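Local atomic coordinates of response regulator aspartate phosphatase I (PDB entry 4I1A), a protein that dephosphorylates the sporulation phosphotransferase Spo0F and activates ICEBs1 gene expression, excision and transfer by inactivating the repressor ImmR. Residues Thr265-Thr270 against Lys306-Leu311; Ile284-Gly289 against Leu311-Gly316; Tyr301-Lys306 against Lys322-Tyr327; Asn339-Val344 against Arg362-Ala367. All coordinates share one frame; numbering follows the deposited sequence.

Going from the N terminus, the chain leaves helix 261-275, runs through helix 279-295 and returns in helix 299-313, where contact 1 closes the first loop. Contact 2 opens at 284-289, within that loop, and closes at 311-316, so the two cross, sharing Leu-311. Contact 3 opens at 301-306, before either has closed, and ends on helix 318-330; it crosses both and shares Lys-306 with contact 1. All three therefore meet on helix 299-313. Contact 4 follows in series, joining helices 334-351 and 354-373, yet it touches the others in space: Phe-340 meets Phe-267, and Met-363 meets Phe-325. Together they tie the C-terminal helices of the TPR domain into one array.

Contact 1 (Thr265-Thr270 against Lys306-Leu311); sequences TLFTLT and KILEGL
Leu-308 makes a small, buried apolar contact with Phe-267 and Thr-270, joining helix 261-275 to helix 299-313, the next helix but one in the chain. The backbones stay well apart, with 8.3 Å between Thr-270 CA and Leu-308 CA, and side chains span the distance. One methyl of the leucine does most of the work: Leu-308 CD1 lies 3.6 Å from Thr-270 CG2 and 3.7 Å from Phe-267 CE1, wedged between them. The branch carbon Leu-308 CG also reaches Phe-267 CE1, at 3.7 Å. With CG trans to the backbone N (chi1 174°), the phenylalanine swings its ring toward helix 299-313, where it also meets Phe-305 edge-to-face. The contact links alternate helices of the TPR array, in which successive helical hairpins stack side by side, and helix 279-295, which lies between these two in sequence, adds Tyr-285 against Thr-270. The threonine is fixed by its own helix: Thr-270 OG1 donates to Leu-266 O at 2.6 Å, tilted 33° out of the carbonyl plane. Thr-270 N reaches the same oxygen from the opposite face. Because OG1 is tied back this way, CG2 is the branch turned to the leucine. Replacing Phe-267 with an alanine would probably leave Leu-308 CD1 with Thr-270 as its remaining partner in 265-270 and deprive the Phe-305 ring of its edge-to-face partner.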
loop_
_atom_site.group_PDB
_atom_site.type_symbol
_atom_site.label_atom_id
_atom_site.label_comp_id
_atom_site.label_asym_id
_atom_site.label_seq_id
_atom_site.Cartn_x
_atom_site.Cartn_y
_atom_site.Cartn_z
ATOM N N THR A 265 -2.589 3.504 -9.441
ATOM C CA THR A 265 -2.409 4.937 -9.613
ATOM C C THR A 265 -3.602 5.577 -10.346
ATOM O O THR A 265 -4.050 6.662 -9.980
ATOM C CB THR A 265 -1.107 5.201 -10.408
ATOM O OG1 THR A 265 -0.013 4.582 -9.730
ATOM C CG2 THR A 265 -0.824 6.694 -10.586
ATOM N N LEU A 266 -4.106 4.920 -11.390
ATOM C CA LEU A 266 -5.264 5.453 -12.114
ATOM C C LEU A 266 -6.502 5.367 -11.241
ATOM O O LEU A 266 -7.381 6.232 -11.280
ATOM C CB LEU A 266 -5.497 4.710 -13.439
ATOM C CG LEU A 266 -4.548 5.105 -14.572
ATOM C CD1 LEU A 266 -4.471 3.995 -15.617
ATOM C CD2 LEU A 266 -4.980 6.446 -15.202
ATOM N N PHE A 267 -6.565 4.319 -10.440
ATOM C CA PHE A 267 -7.699 4.157 -9.557
ATOM C C PHE A 267 -7.743 5.301 -8.551
ATOM O O PHE A 267 -8.772 5.981 -8.406
ATOM C CB PHE A 267 -7.654 2.799 -8.849
ATOM C CG PHE A 267 -8.723 2.642 -7.810
ATOM C CD1 PHE A 267 -9.986 2.187 -8.168
ATOM C CD2 PHE A 267 -8.487 2.997 -6.480
ATOM C CE1 PHE A 267 -10.990 2.064 -7.222
ATOM C CE2 PHE A 267 -9.491 2.881 -5.526
ATOM C CZ PHE A 267 -10.744 2.410 -5.897
ATOM N N THR A 268 -6.620 5.507 -7.870
ATOM C CA THR A 268 -6.491 6.549 -6.850
ATOM C C THR A 268 -6.740 7.930 -7.452
ATOM O O THR A 268 -7.412 8.773 -6.855
ATOM C CB THR A 268 -5.091 6.494 -6.182
ATOM O OG1 THR A 268 -4.797 5.137 -5.830
ATOM C CG2 THR A 268 -5.025 7.377 -4.913
ATOM N N LEU A 269 -6.208 8.148 -8.650
ATOM C CA LEU A 269 -6.421 9.394 -9.373
ATOM C C LEU A 269 -7.910 9.606 -9.650
ATOM O O LEU A 269 -8.445 10.691 -9.407
ATOM C CB LEU A 269 -5.622 9.377 -10.679
ATOM C CG LEU A 269 -5.460 10.670 -11.481
ATOM C CD1 LEU A 269 -5.098 11.847 -10.590
ATOM C CD2 LEU A 269 -4.395 10.478 -12.545
ATOM N N THR A 270 -8.577 8.564 -10.138
ATOM C CA THR A 270 -10.001 8.637 -10.439
ATOM C C THR A 270 -10.778 9.023 -9.194
ATOM O O THR A 270 -11.634 9.919 -9.213
ATOM C CB THR A 270 -10.554 7.274 -10.927
ATOM O OG1 THR A 270 -9.831 6.836 -12.083
ATOM C CG2 THR A 270 -12.038 7.382 -11.260
ATOM N N LYS A 306 -15.580 -0.898 -10.162
ATOM C CA LYS A 306 -17.035 -1.075 -10.070
ATOM C C LYS A 306 -17.672 -0.339 -8.885
ATOM O O LYS A 306 -18.834 0.080 -8.961
ATOM C CB LYS A 306 -17.434 -2.558 -10.070
ATOM C CG LYS A 306 -17.040 -3.316 -11.340
ATOM C CD LYS A 306 -17.298 -2.491 -12.615
ATOM C CE LYS A 306 -16.382 -2.912 -13.786
ATOM N NZ LYS A 306 -14.911 -2.724 -13.495
ATOM N N ILE A 307 -16.921 -0.176 -7.798
ATOM C CA ILE A 307 -17.405 0.601 -6.657
ATOM C C ILE A 307 -17.491 2.085 -7.021
ATOM O O ILE A 307 -18.505 2.740 -6.764
ATOM C CB ILE A 307 -16.506 0.442 -5.402
ATOM C CG1 ILE A 307 -16.558 -1.000 -4.876
ATOM C CG2 ILE A 307 -16.935 1.436 -4.299
ATOM C CD1 ILE A 307 -15.499 -1.280 -3.786
ATOM N N LEU A 308 -16.433 2.606 -7.640
ATOM C CA LEU A 308 -16.444 3.981 -8.122
ATOM C C LEU A 308 -17.586 4.187 -9.129
ATOM O O LEU A 308 -18.308 5.186 -9.075
ATOM C CB LEU A 308 -15.101 4.321 -8.774
ATOM C CG LEU A 308 -13.865 4.340 -7.870
ATOM C CD1 LEU A 308 -12.719 4.990 -8.613
ATOM C CD2 LEU A 308 -14.113 5.036 -6.497
ATOM N N GLU A 309 -17.753 3.223 -10.032
ATOM C CA GLU A 309 -18.809 3.287 -11.026
ATOM C C GLU A 309 -20.190 3.392 -10.401
ATOM O O GLU A 309 -21.019 4.209 -10.826
ATOM C CB GLU A 309 -18.773 2.066 -11.938
ATOM C CG GLU A 309 -19.781 2.166 -13.080
ATOM C CD GLU A 309 -19.728 0.955 -13.995
ATOM O OE1 GLU A 309 -18.869 0.074 -13.755
ATOM O OE2 GLU A 309 -20.551 0.882 -14.941
ATOM N N GLY A 310 -20.444 2.563 -9.393
ATOM C CA GLY A 310 -21.751 2.563 -8.753
ATOM C C GLY A 310 -21.950 3.843 -7.962
ATOM O O GLY A 310 -23.050 4.364 -7.875
ATOM N N LEU A 311 -20.862 4.333 -7.382
ATOM C CA LEU A 311 -20.845 5.574 -6.621
ATOM C C LEU A 311 -21.006 6.795 -7.530
ATOM O O LEU A 311 -21.789 7.684 -7.227
ATOM C CB LEU A 311 -19.505 5.662 -5.875
ATOM C CG LEU A 311 -19.375 5.867 -4.364
ATOM C CD1 LEU A 311 -20.527 5.287 -3.577
ATOM C CD2 LEU A 311 -18.058 5.260 -3.914
#

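Contact 2 (Ile284-Gly289 against Leu311-Gly316); sequences IYFRKG and LFFSDG
Phe-286 and Phe-313 make this contact by themselves, ring against ring, and they make it tightly. Phe-313 CD2 sits over one face of the Phe-286 ring, displaced toward the rim, and comes within 3.5 Å of Phe-286 CD1. Its neighbour Phe-313 CE2 reaches back along the side chain to Phe-286 CB at 3.7 Å. The planes are inclined at 43° with the centroids 4.8 Å apart, an oblique pairing. On the Phe-313 ring, Phe-312 CB lies 3.7 Å above the centre of one face. The rings join helix 279-295 to the C-terminal end of helix 299-313, neighbouring helices in the TPR array, with Phe-286 in its predicted fifth repeat. Phe-286, the more deeply buried ring, also packs on Phe-305 and Glu-309, while Phe-313 touches Ala-282 and Leu-283. A serine in place of Phe-286 would probably open a gap beneath Phe-313 CD2 and leave that ring freer to turn. The other side of the contact is loose. Beyond Phe-313 the chain turns outward: Ser-314 OG is still hydrogen-bonded to Glu-309 O, but Asp-315 is exposed and poorly ordered, and Arg-287 on the facing helix is likewise at the exposed surface.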
loop_
_atom_site.group_PDB
_atom_site.type_symbol
_atom_site.label_atom_id
_atom_site.label_comp_id
_atom_site.label_asym_id
_atom_site.label_seq_id
_atom_site.Cartn_x
_atom_site.Cartn_y
_atom_site.Cartn_z
ATOM N N ILE A 284 -12.623 10.116 -17.245
ATOM C CA ILE A 284 -11.577 9.802 -18.203
ATOM C C ILE A 284 -10.558 8.827 -17.602
ATOM O O ILE A 284 -10.158 7.857 -18.252
ATOM C CB ILE A 284 -10.902 11.091 -18.680
ATOM C CG1 ILE A 284 -11.838 11.809 -19.655
ATOM C CG2 ILE A 284 -9.538 10.796 -19.281
ATOM C CD1 ILE A 284 -11.527 13.264 -19.857
ATOM N N TYR A 285 -10.164 9.069 -16.354
ATOM C CA TYR A 285 -9.245 8.169 -15.662
ATOM C C TYR A 285 -9.953 6.878 -15.255
ATOM O O TYR A 285 -9.326 5.825 -15.141
ATOM C CB TYR A 285 -8.612 8.861 -14.445
ATOM C CG TYR A 285 -7.666 9.982 -14.827
ATOM C CD1 TYR A 285 -6.458 9.711 -15.458
ATOM C CD2 TYR A 285 -7.981 11.311 -14.561
ATOM C CE1 TYR A 285 -5.592 10.737 -15.824
ATOM C CE2 TYR A 285 -7.120 12.339 -14.919
ATOM C CZ TYR A 285 -5.927 12.047 -15.546
ATOM O OH TYR A 285 -5.063 13.065 -15.897
ATOM N N PHE A 286 -11.263 6.968 -15.037
ATOM C CA PHE A 286 -12.090 5.799 -14.757
ATOM C C PHE A 286 -12.096 4.807 -15.924
ATOM O O PHE A 286 -11.816 3.628 -15.724
ATOM C CB PHE A 286 -13.529 6.220 -14.418
ATOM C CG PHE A 286 -14.494 5.067 -14.328
ATOM C CD1 PHE A 286 -14.569 4.297 -13.170
ATOM C CD2 PHE A 286 -15.330 4.752 -15.397
ATOM C CE1 PHE A 286 -15.458 3.221 -13.087
ATOM C CE2 PHE A 286 -16.221 3.678 -15.326
ATOM C CZ PHE A 286 -16.282 2.907 -14.167
ATOM N N ARG A 287 -12.410 5.279 -17.133
ATOM C CA ARG A 287 -12.471 4.393 -18.306
ATOM C C ARG A 287 -11.111 3.818 -18.639
ATOM O O ARG A 287 -11.002 2.686 -19.107
ATOM C CB ARG A 287 -13.022 5.111 -19.547
ATOM C CG ARG A 287 -14.449 5.619 -19.386
ATOM C CD ARG A 287 -14.840 6.486 -20.571
ATOM N NE ARG A 287 -16.271 6.781 -20.613
ATOM C CZ ARG A 287 -16.780 7.999 -20.781
ATOM N NH1 ARG A 287 -15.973 9.046 -20.907
ATOM N NH2 ARG A 287 -18.096 8.172 -20.820
ATOM N N LYS A 288 -10.078 4.615 -18.413
ATOM C CA LYS A 288 -8.730 4.209 -18.762
ATOM C C LYS A 288 -8.243 3.132 -17.778
ATOM O O LYS A 288 -7.646 2.130 -18.173
ATOM C CB LYS A 288 -7.808 5.436 -18.789
ATOM C CG LYS A 288 -6.333 5.141 -18.989
ATOM C CD LYS A 288 -5.634 6.294 -19.717
ATOM C CE LYS A 288 -6.041 7.674 -19.182
ATOM N NZ LYS A 288 -5.704 8.769 -20.158
ATOM N N GLY A 289 -8.537 3.323 -16.501
ATOM C CA GLY A 289 -8.112 2.380 -15.477
ATOM C C GLY A 289 -8.896 1.085 -15.503
ATOM O O GLY A 289 -8.334 -0.007 -15.435
ATOM N N LEU A 311 -20.862 4.333 -7.382
ATOM C CA LEU A 311 -20.845 5.574 -6.621
ATOM C C LEU A 311 -21.006 6.795 -7.530
ATOM O O LEU A 311 -21.789 7.684 -7.227
ATOM C CB LEU A 311 -19.505 5.662 -5.875
ATOM C CG LEU A 311 -19.375 5.867 -4.364
ATOM C CD1 LEU A 311 -20.527 5.287 -3.577
ATOM C CD2 LEU A 311 -18.058 5.260 -3.914
ATOM N N PHE A 312 -20.264 6.855 -8.639
ATOM C CA PHE A 312 -20.158 8.118 -9.389
ATOM C C PHE A 312 -20.584 8.104 -10.856
ATOM O O PHE A 312 -21.018 9.136 -11.379
ATOM C CB PHE A 312 -18.714 8.667 -9.324
ATOM C CG PHE A 312 -18.196 8.885 -7.918
ATOM C CD1 PHE A 312 -18.764 9.845 -7.090
ATOM C CD2 PHE A 312 -17.134 8.144 -7.433
ATOM C CE1 PHE A 312 -18.291 10.040 -5.797
ATOM C CE2 PHE A 312 -16.664 8.337 -6.145
ATOM C CZ PHE A 312 -17.242 9.296 -5.327
ATOM N N PHE A 313 -20.425 6.966 -11.530
ATOM C CA PHE A 313 -20.429 6.958 -12.997
ATOM C C PHE A 313 -21.555 6.150 -13.660
ATOM O O PHE A 313 -21.498 5.828 -14.846
ATOM C CB PHE A 313 -19.053 6.508 -13.500
ATOM C CG PHE A 313 -17.926 7.375 -13.000
ATOM C CD1 PHE A 313 -17.958 8.754 -13.184
ATOM C CD2 PHE A 313 -16.857 6.819 -12.319
ATOM C CE1 PHE A 313 -16.926 9.556 -12.720
ATOM C CE2 PHE A 313 -15.813 7.619 -11.842
ATOM C CZ PHE A 313 -15.846 8.981 -12.044
ATOM N N SER A 314 -22.572 5.825 -12.878
ATOM C CA SER A 314 -23.788 5.218 -13.387
ATOM C C SER A 314 -24.871 6.179 -12.953
ATOM O O SER A 314 -24.587 7.351 -12.675
ATOM C CB SER A 314 -24.000 3.827 -12.785
ATOM O OG SER A 314 -23.593 3.779 -11.421
ATOM N N ASP A 315 -26.109 5.727 -12.881
ATOM C CA ASP A 315 -27.135 6.646 -12.411
ATOM C C ASP A 315 -27.538 6.300 -10.987
ATOM O O ASP A 315 -28.678 6.495 -10.581
ATOM C CB ASP A 315 -28.341 6.669 -13.345
ATOM C CG ASP A 315 -29.145 7.951 -13.211
ATOM O OD1 ASP A 315 -28.580 8.946 -12.706
ATOM O OD2 ASP A 315 -30.333 7.966 -13.611
ATOM N N GLY A 316 -26.576 5.795 -10.230
ATOM C CA GLY A 316 -26.847 5.316 -8.894
ATOM C C GLY A 316 -27.148 3.832 -8.909
ATOM O O GLY A 316 -28.118 3.380 -8.308
#

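Contact 3 (Tyr301-Lys306 against Lys322-Tyr327); sequences YSAKFK and KNAFSY
Ala-303 and Ala-324 bring two helices almost backbone to backbone, their CA atoms 4.7 Å apart. Ala-324 CB lies 3.2 Å from Ala-303 O, so the methyl presses on the main chain itself. Beside it, Tyr-327 CD2 touches Ala-303 CB at 3.8 Å; the tyrosine CG is trans to N (chi1 174°), which leans the ring along helix 299-313 toward Lys-299. Helices 299-313 and 318-330 are antiparallel neighbours in the right-handed helical array of the TPR domain, with 301-306 in the predicted fifth repeat. The axes of 301-306 and 322-327 come within 8.4 Å at 155°, with small residues at the closest approach. Lys-306 can be followed outward from here. Its CB meets Ala-324 CB at 4.1 Å and adds to the alanine patch. CG and CD then lead away from helix 318-330, the chain bending at chi2 (-42°). CE continues nearly extended, and a second bend at chi4 turns NZ back over the lysine's own helix, where it donates to Ser-302 O at 2.8 Å. That oxygen already accepts from Lys-306 N, and the two donors approach it from opposite faces of the carbonyl plane. Arg-290 of helix 279-295 touches the same side chain.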
loop_
_atom_site.group_PDB
_atom_site.type_symbol
_atom_site.label_atom_id
_atom_site.label_comp_id
_atom_site.label_asym_id
_atom_site.label_seq_id
_atom_site.Cartn_x
_atom_site.Cartn_y
_atom_site.Cartn_z
ATOM N N TYR A 301 -8.845 -4.772 -9.007
ATOM C CA TYR A 301 -9.116 -3.376 -9.323
ATOM C C TYR A 301 -10.359 -3.245 -10.199
ATOM O O TYR A 301 -11.059 -2.226 -10.173
ATOM C CB TYR A 301 -7.883 -2.668 -9.888
ATOM C CG TYR A 301 -7.023 -2.165 -8.756
ATOM C CD1 TYR A 301 -7.305 -0.956 -8.129
ATOM C CD2 TYR A 301 -5.982 -2.933 -8.258
ATOM C CE1 TYR A 301 -6.550 -0.513 -7.066
ATOM C CE2 TYR A 301 -5.225 -2.504 -7.196
ATOM C CZ TYR A 301 -5.507 -1.294 -6.604
ATOM O OH TYR A 301 -4.737 -0.874 -5.548
ATOM N N SER A 302 -10.651 -4.312 -10.934
ATOM C CA SER A 302 -11.889 -4.398 -11.696
ATOM C C SER A 302 -13.091 -4.265 -10.754
ATOM O O SER A 302 -14.009 -3.499 -11.013
ATOM C CB SER A 302 -11.931 -5.709 -12.478
ATOM O OG SER A 302 -13.173 -5.870 -13.130
ATOM N N ALA A 303 -13.059 -4.986 -9.638
ATOM C CA ALA A 303 -14.088 -4.848 -8.612
ATOM C C ALA A 303 -14.043 -3.457 -7.967
ATOM O O ALA A 303 -15.082 -2.844 -7.682
ATOM C CB ALA A 303 -13.946 -5.943 -7.558
ATOM N N LYS A 304 -12.841 -2.941 -7.752
ATOM C CA LYS A 304 -12.731 -1.626 -7.147
ATOM C C LYS A 304 -13.251 -0.506 -8.054
ATOM O O LYS A 304 -13.951 0.396 -7.581
ATOM C CB LYS A 304 -11.299 -1.366 -6.655
ATOM C CG LYS A 304 -10.943 -2.186 -5.408
ATOM C CD LYS A 304 -9.451 -2.153 -5.091
ATOM C CE LYS A 304 -9.197 -2.803 -3.726
ATOM N NZ LYS A 304 -7.763 -3.103 -3.472
ATOM N N PHE A 305 -12.919 -0.553 -9.346
ATOM C CA PHE A 305 -13.516 0.399 -10.301
ATOM C C PHE A 305 -15.045 0.311 -10.326
ATOM O O PHE A 305 -15.727 1.332 -10.419
ATOM C CB PHE A 305 -12.925 0.253 -11.707
ATOM C CG PHE A 305 -11.600 0.939 -11.870
ATOM C CD1 PHE A 305 -11.522 2.330 -11.890
ATOM C CD2 PHE A 305 -10.422 0.204 -11.960
ATOM C CE1 PHE A 305 -10.290 2.975 -12.019
ATOM C CE2 PHE A 305 -9.188 0.845 -12.093
ATOM C CZ PHE A 305 -9.125 2.228 -12.129
ATOM N N LYS A 306 -15.580 -0.898 -10.162
ATOM C CA LYS A 306 -17.035 -1.075 -10.070
ATOM C C LYS A 306 -17.672 -0.339 -8.885
ATOM O O LYS A 306 -18.834 0.080 -8.961
ATOM C CB LYS A 306 -17.434 -2.558 -10.070
ATOM C CG LYS A 306 -17.040 -3.316 -11.340
ATOM C CD LYS A 306 -17.298 -2.491 -12.615
ATOM C CE LYS A 306 -16.382 -2.912 -13.786
ATOM N NZ LYS A 306 -14.911 -2.724 -13.495
ATOM N N LYS A 322 -22.331 -3.248 -4.126
ATOM C CA LYS A 322 -22.603 -4.523 -3.468
ATOM C C LYS A 322 -21.841 -5.700 -4.092
ATOM O O LYS A 322 -21.041 -6.366 -3.418
ATOM C CB LYS A 322 -24.104 -4.813 -3.518
ATOM C CG LYS A 322 -24.528 -6.089 -2.814
ATOM C CD LYS A 322 -25.916 -6.555 -3.280
ATOM C CE LYS A 322 -26.504 -7.564 -2.297
ATOM N NZ LYS A 322 -27.892 -7.963 -2.642
ATOM N N ASN A 323 -22.090 -5.957 -5.373
ATOM C CA ASN A 323 -21.440 -7.080 -6.047
ATOM C C ASN A 323 -19.919 -6.989 -6.004
ATOM O O ASN A 323 -19.230 -7.991 -5.877
ATOM C CB ASN A 323 -21.930 -7.208 -7.484
ATOM C CG ASN A 323 -23.439 -7.411 -7.565
ATOM O OD1 ASN A 323 -24.072 -7.050 -8.557
ATOM N ND2 ASN A 323 -24.020 -7.978 -6.509
ATOM N N ALA A 324 -19.396 -5.777 -6.078
ATOM C CA ALA A 324 -17.959 -5.601 -5.995
ATOM C C ALA A 324 -17.428 -6.010 -4.610
ATOM O O ALA A 324 -16.373 -6.651 -4.520
ATOM C CB ALA A 324 -17.602 -4.179 -6.309
ATOM N N PHE A 325 -18.164 -5.647 -3.550
ATOM C CA PHE A 325 -17.816 -6.053 -2.178
ATOM C C PHE A 325 -17.950 -7.550 -1.979
ATOM O O PHE A 325 -17.178 -8.154 -1.244
ATOM C CB PHE A 325 -18.638 -5.294 -1.106
ATOM C CG PHE A 325 -18.093 -3.917 -0.803
ATOM C CD1 PHE A 325 -16.873 -3.768 -0.165
ATOM C CD2 PHE A 325 -18.783 -2.778 -1.177
ATOM C CE1 PHE A 325 -16.356 -2.509 0.100
ATOM C CE2 PHE A 325 -18.274 -1.520 -0.911
ATOM C CZ PHE A 325 -17.058 -1.384 -0.275
ATOM N N SER A 326 -18.937 -8.146 -2.629
ATOM C CA SER A 326 -19.048 -9.595 -2.644
ATOM C C SER A 326 -17.776 -10.192 -3.237
ATOM O O SER A 326 -17.225 -11.142 -2.689
ATOM C CB SER A 326 -20.254 -10.053 -3.474
ATOM O OG SER A 326 -21.477 -9.777 -2.824
ATOM N N TYR A 327 -17.304 -9.639 -4.354
ATOM C CA TYR A 327 -16.130 -10.225 -4.989
ATOM C C TYR A 327 -14.930 -10.128 -4.059
ATOM O O TYR A 327 -14.223 -11.115 -3.838
ATOM C CB TYR A 327 -15.785 -9.605 -6.353
ATOM C CG TYR A 327 -14.473 -10.174 -6.852
ATOM C CD1 TYR A 327 -14.435 -11.403 -7.518
ATOM C CD2 TYR A 327 -13.264 -9.523 -6.601
ATOM C CE1 TYR A 327 -13.233 -11.950 -7.947
ATOM C CE2 TYR A 327 -12.058 -10.060 -7.027
ATOM C CZ TYR A 327 -12.047 -11.269 -7.695
ATOM O OH TYR A 327 -10.841 -11.796 -8.097
#

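Contact 4 (Asn339-Val344 against Arg362-Ala367); sequences NFSIEV and RMSIEA
Ser-341 and Ile-342 of helix 334-351 face Met-363 and Ser-364 of helix 354-373 across an antiparallel TPR hairpin, the predicted sixth repeat. The axes of 339-344 and 362-367 pass 8.3 Å apart at 165°, and no hydrogen bond links the two segments. Along 362-367 the first residue to reach across is Met-363. Its chain runs extended through chi2 and then bends at chi3 (76°), which brings the terminal methyl CE to 3.4 Å from Ser-341 CB; the same methyl lies against Phe-325 of helix 318-330. Next comes Ser-364, whose CB is met by two side chains of helix 334-351: Ser-341 OG at 3.2 Å and Ile-342 CG1 at 3.7 Å. Both serines have OG lodged between backbone N and carbonyl carbon, and both hydroxyls are satisfied within their own helices, Ser-364 OG by Tyr-361 O and Ser-341 OG by Val-337 O and Glu-338 O. Hence the serines meet by packing, and although Ser-341 OG is 3.4 Å from Ser-364 N, the angle is too poor for a bond. A turn further on, Ala-367 points toward helix 334-351, its methyl resting on Val-337 and Glu-338, the two residues whose carbonyl oxygens hold Ser-341 OG.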
loop_
_atom_site.group_PDB
_atom_site.type_symbol
_atom_site.label_atom_id
_atom_site.label_comp_id
_atom_site.label_asym_id
_atom_site.label_seq_id
_atom_site.Cartn_x
_atom_site.Cartn_y
_atom_site.Cartn_z
ATOM N N ASN A 339 -11.991 -0.771 4.672
ATOM C CA ASN A 339 -11.683 0.597 4.303
ATOM C C ASN A 339 -12.652 1.195 3.280
ATOM O O ASN A 339 -13.143 2.311 3.465
ATOM C CB ASN A 339 -10.218 0.706 3.842
ATOM C CG ASN A 339 -9.233 0.391 4.973
ATOM O OD1 ASN A 339 -8.085 0.021 4.724
ATOM N ND2 ASN A 339 -9.690 0.532 6.226
ATOM N N PHE A 340 -12.944 0.453 2.215
ATOM C CA PHE A 340 -13.841 0.962 1.183
ATOM C C PHE A 340 -15.281 1.103 1.640
ATOM O O PHE A 340 -15.964 2.063 1.269
ATOM C CB PHE A 340 -13.759 0.126 -0.094
ATOM C CG PHE A 340 -12.638 0.520 -0.975
ATOM C CD1 PHE A 340 -12.815 1.512 -1.920
ATOM C CD2 PHE A 340 -11.384 -0.069 -0.842
ATOM C CE1 PHE A 340 -11.761 1.902 -2.745
ATOM C CE2 PHE A 340 -10.320 0.313 -1.659
ATOM C CZ PHE A 340 -10.512 1.302 -2.613
ATOM N N SER A 341 -15.755 0.156 2.438
ATOM C CA SER A 341 -17.128 0.244 2.922
ATOM C C SER A 341 -17.345 1.434 3.874
ATOM O O SER A 341 -18.462 1.974 3.976
ATOM C CB SER A 341 -17.551 -1.051 3.603
ATOM O OG SER A 341 -16.795 -1.288 4.770
ATOM N N ILE A 342 -16.291 1.836 4.578
ATOM C CA ILE A 342 -16.378 3.044 5.393
ATOM C C ILE A 342 -16.502 4.287 4.495
ATOM O O ILE A 342 -17.313 5.187 4.757
ATOM C CB ILE A 342 -15.171 3.187 6.340
ATOM C CG1 ILE A 342 -15.273 2.191 7.502
ATOM C CG2 ILE A 342 -15.043 4.642 6.849
ATOM C CD1 ILE A 342 -13.927 2.042 8.290
ATOM N N GLU A 343 -15.696 4.339 3.438
ATOM C CA GLU A 343 -15.766 5.448 2.491
ATOM C C GLU A 343 -17.148 5.525 1.853
ATOM O O GLU A 343 -17.706 6.608 1.674
ATOM C CB GLU A 343 -14.708 5.289 1.405
ATOM C CG GLU A 343 -13.287 5.368 1.926
ATOM C CD GLU A 343 -12.526 6.506 1.310
ATOM O OE1 GLU A 343 -11.355 6.297 0.920
ATOM O OE2 GLU A 343 -13.108 7.609 1.204
ATOM N N VAL A 344 -17.700 4.361 1.531
ATOM C CA VAL A 344 -19.021 4.283 0.938
ATOM C C VAL A 344 -20.086 4.700 1.946
ATOM O O VAL A 344 -21.015 5.449 1.617
ATOM C CB VAL A 344 -19.304 2.862 0.368
ATOM C CG1 VAL A 344 -20.737 2.758 -0.118
ATOM C CG2 VAL A 344 -18.343 2.567 -0.778
ATOM N N ARG A 362 -22.190 -1.361 8.921
ATOM C CA ARG A 362 -22.345 -2.735 9.411
ATOM C C ARG A 362 -21.376 -3.656 8.716
ATOM O O ARG A 362 -20.785 -4.531 9.337
ATOM C CB ARG A 362 -23.768 -3.256 9.198
ATOM C CG ARG A 362 -24.820 -2.553 10.070
ATOM C CD ARG A 362 -26.183 -3.234 10.007
ATOM N NE ARG A 362 -26.657 -3.510 11.355
ATOM C CZ ARG A 362 -27.144 -4.672 11.757
ATOM N NH1 ARG A 362 -27.257 -5.672 10.902
ATOM N NH2 ARG A 362 -27.532 -4.826 13.014
ATOM N N MET A 363 -21.186 -3.432 7.423
ATOM C CA MET A 363 -20.304 -4.289 6.648
ATOM C C MET A 363 -18.857 -4.114 7.061
ATOM O O MET A 363 -18.101 -5.089 7.139
ATOM C CB MET A 363 -20.451 -4.032 5.149
ATOM C CG MET A 363 -19.783 -5.107 4.313
ATOM S SD MET A 363 -20.281 -4.978 2.610
ATOM C CE MET A 363 -19.290 -3.591 2.214
ATOM N N SER A 364 -18.470 -2.869 7.326
ATOM C CA SER A 364 -17.122 -2.585 7.809
ATOM C C SER A 364 -16.868 -3.265 9.156
ATOM O O SER A 364 -15.753 -3.729 9.405
ATOM C CB SER A 364 -16.887 -1.081 7.944
ATOM O OG SER A 364 -17.711 -0.547 8.971
ATOM N N ILE A 365 -17.887 -3.315 10.022
ATOM C CA ILE A 365 -17.742 -3.981 11.321
ATOM C C ILE A 365 -17.408 -5.463 11.122
ATOM O O ILE A 365 -16.464 -5.999 11.718
ATOM C CB ILE A 365 -19.027 -3.929 12.173
ATOM C CG1 ILE A 365 -19.548 -2.501 12.346
ATOM C CG2 ILE A 365 -18.802 -4.606 13.509
ATOM C CD1 ILE A 365 -18.642 -1.600 13.049
ATOM N N GLU A 366 -18.213 -6.108 10.288
ATOM C CA GLU A 366 -18.051 -7.515 9.933
ATOM C C GLU A 366 -16.680 -7.802 9.335
ATOM O O GLU A 366 -16.036 -8.779 9.716
ATOM C CB GLU A 366 -19.148 -7.938 8.944
ATOM C CG GLU A 366 -20.045 -9.053 9.443
ATOM C CD GLU A 366 -19.300 -10.373 9.607
ATOM O OE1 GLU A 366 -19.059 -11.046 8.576
ATOM O OE2 GLU A 366 -18.956 -10.731 10.762
ATOM N N ALA A 367 -16.244 -6.954 8.398
ATOM C CA ALA A 367 -14.934 -7.129 7.775
ATOM C C ALA A 367 -13.821 -7.052 8.819
ATOM O O ALA A 367 -12.874 -7.848 8.789
ATOM C CB ALA A 367 -14.710 -6.113 6.671
#